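Local structure of triacylglycerol lipase (Clostridium botulinum, 5AH1) at residues 399-404 with 413-418. The protein hydrolyses ester bonds as a zinc-binding triacylglycerol lipase of the alpha/beta-hydrolase kind and also acts on synthetic polyesters. Sequence-based numbering, arbitrary orientation.
Sequences SNDVIE and GQWNAM
Gln414 lays its side chain against Val402 and Glu404, next to a water that accepts from Val402 N and donates to Gly413 O. Its amide touches Val402 CG1, and its NE2 donates to Glu404 OE2 over 3.1 Å. OE2 lies close to the amide plane of Gln414, yet NE2 meets it from above the carboxylate plane, the two flat groups standing 72° apart. The backbone of Trp415 bonds through both its polar atoms: its N gives a nearly straight 2.9 Å bond to Val402 O, and its O accepts from Glu404 N at 3.1 Å. These bonds join two neighbouring parallel strands of the alpha/beta-hydrolase sheet, with 403-405 outermost within the chain and 415-417 lying between it and 327-331. The indole, turned beside its own backbone N (chi1 -66°), reaches back to Asp401; NE1 donates to Asp401 OD2, 2.9 Å away in the ring plane, approaching the anti side of OD2 tilted from the carboxylate plane. Asp401 OD1 accepts from Ala322 N, so the carboxylate's rotation is probably fixed. On the same sheet face Ile403 CG1 packs 3.9 Å from Trp415 CB. Asn416 turns to the opposite face, where its ND2 bonds Tyr328 O and Lys411 O. Ala417 N donates to Glu404 O at 3.0 Å, and its methyl touches Ile403 CG2.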
loop_
_atom_site.group_PDB
_atom_site.type_symbol
_atom_site.label_atom_id
_atom_site.label_comp_id
_atom_site.label_asym_id
_atom_site.label_seq_id
_atom_site.Cartn_x
_atom_site.Cartn_y
_atom_site.Cartn_z
ATOM N N SER A 399 9.387 -16.738 0.154
ATOM C CA SER A 399 8.450 -16.859 1.264
ATOM C C SER A 399 8.124 -18.300 1.603
ATOM O O SER A 399 8.046 -19.150 0.723
ATOM C CB SER A 399 7.134 -16.132 0.928
ATOM O OG SER A 399 6.231 -16.148 2.028
ATOM N N ASN A 400 7.856 -18.521 2.889
ATOM C CA ASN A 400 7.288 -19.775 3.378
ATOM C C ASN A 400 5.800 -19.651 3.717
ATOM O O ASN A 400 5.190 -20.601 4.184
ATOM C CB ASN A 400 8.021 -20.252 4.625
ATOM C CG ASN A 400 9.485 -20.504 4.387
ATOM O OD1 ASN A 400 9.854 -21.172 3.429
ATOM N ND2 ASN A 400 10.324 -20.001 5.282
ATOM N N ASP A 401 5.192 -18.501 3.472
ATOM C CA ASP A 401 3.776 -18.322 3.807
ATOM C C ASP A 401 2.905 -19.249 2.977
ATOM O O ASP A 401 3.202 -19.541 1.809
ATOM C CB ASP A 401 3.329 -16.889 3.527
ATOM C CG ASP A 401 3.876 -15.864 4.512
ATOM O OD1 ASP A 401 4.697 -16.194 5.398
ATOM O OD2 ASP A 401 3.431 -14.701 4.401
ATOM N N VAL A 402 1.819 -19.722 3.585
ATOM C CA VAL A 402 0.824 -20.513 2.882
ATOM C C VAL A 402 -0.209 -19.571 2.291
ATOM O O VAL A 402 -0.680 -18.649 2.973
ATOM C CB VAL A 402 0.175 -21.529 3.837
ATOM C CG1 VAL A 402 -1.020 -22.241 3.180
ATOM C CG2 VAL A 402 1.212 -22.544 4.274
ATOM N N ILE A 403 -0.570 -19.831 1.040
ATOM C CA ILE A 403 -1.637 -19.120 0.343
ATOM C C ILE A 403 -2.634 -20.128 -0.192
ATOM O O ILE A 403 -2.257 -21.068 -0.887
ATOM C CB ILE A 403 -1.079 -18.292 -0.853
ATOM C CG1 ILE A 403 0.030 -17.342 -0.395
ATOM C CG2 ILE A 403 -2.199 -17.532 -1.571
ATOM C CD1 ILE A 403 0.773 -16.683 -1.543
ATOM N N GLU A 404 -3.907 -19.934 0.131
ATOM C CA GLU A 404 -4.970 -20.737 -0.461
ATOM C C GLU A 404 -6.073 -19.816 -0.924
ATOM O O GLU A 404 -6.365 -18.810 -0.279
ATOM C CB GLU A 404 -5.569 -21.699 0.555
ATOM C CG GLU A 404 -4.626 -22.705 1.169
ATOM C CD GLU A 404 -5.349 -23.589 2.198
ATOM O OE1 GLU A 404 -6.608 -23.616 2.193
ATOM O OE2 GLU A 404 -4.672 -24.245 3.020
ATOM N N GLY A 413 -3.373 -17.496 10.277
ATOM C CA GLY A 413 -1.963 -17.800 10.096
ATOM C C GLY A 413 -1.507 -18.038 8.672
ATOM O O GLY A 413 -0.377 -18.465 8.447
ATOM N N GLN A 414 -2.368 -17.742 7.704
ATOM C CA GLN A 414 -2.047 -17.943 6.305
ATOM C C GLN A 414 -2.884 -16.976 5.469
ATOM O O GLN A 414 -3.787 -16.319 5.989
ATOM C CB GLN A 414 -2.289 -19.397 5.911
ATOM C CG GLN A 414 -3.715 -19.873 6.041
ATOM C CD GLN A 414 -3.791 -21.340 5.709
ATOM O OE1 GLN A 414 -3.169 -22.165 6.366
ATOM N NE2 GLN A 414 -4.501 -21.668 4.656
ATOM N N TRP A 415 -2.592 -16.897 4.181
ATOM C CA TRP A 415 -3.293 -15.999 3.270
ATOM C C TRP A 415 -4.577 -16.615 2.728
ATOM O O TRP A 415 -4.555 -17.674 2.110
ATOM C CB TRP A 415 -2.370 -15.618 2.104
ATOM C CG TRP A 415 -1.226 -14.805 2.581
ATOM C CD1 TRP A 415 -0.031 -15.261 3.052
ATOM C CD2 TRP A 415 -1.212 -13.391 2.740
ATOM N NE1 TRP A 415 0.742 -14.213 3.481
ATOM C CE2 TRP A 415 0.049 -13.046 3.276
ATOM C CE3 TRP A 415 -2.115 -12.371 2.427
ATOM C CZ2 TRP A 415 0.391 -11.729 3.556
ATOM C CZ3 TRP A 415 -1.782 -11.070 2.704
ATOM C CH2 TRP A 415 -0.529 -10.750 3.250
ATOM N N ASN A 416 -5.665 -15.896 2.945
ATOM C CA ASN A 416 -6.983 -16.213 2.409
ATOM C C ASN A 416 -7.081 -15.310 1.176
ATOM O O ASN A 416 -7.342 -14.109 1.289
ATOM C CB ASN A 416 -8.086 -15.897 3.415
ATOM C CG ASN A 416 -7.995 -16.738 4.670
ATOM O OD1 ASN A 416 -8.726 -17.715 4.822
ATOM N ND2 ASN A 416 -7.149 -16.347 5.600
ATOM N N ALA A 417 -6.801 -15.886 0.007
ATOM C CA ALA A 417 -6.781 -15.146 -1.253
ATOM C C ALA A 417 -8.212 -15.022 -1.775
ATOM O O ALA A 417 -8.837 -16.004 -2.170
ATOM C CB ALA A 417 -5.858 -15.820 -2.269
ATOM N N MET A 418 -8.735 -13.800 -1.725
ATOM C CA MET A 418 -10.161 -13.569 -1.914
ATOM C C MET A 418 -10.511 -13.452 -3.406
ATOM O O MET A 418 -9.626 -13.319 -4.254
ATOM C CB MET A 418 -10.583 -12.332 -1.100
ATOM C CG MET A 418 -10.219 -12.455 0.374
ATOM S SD MET A 418 -11.026 -13.858 1.199
ATOM C CE MET A 418 -12.731 -13.306 1.248
HETATM O O HOH W 1 1.551 -19.111 6.496
#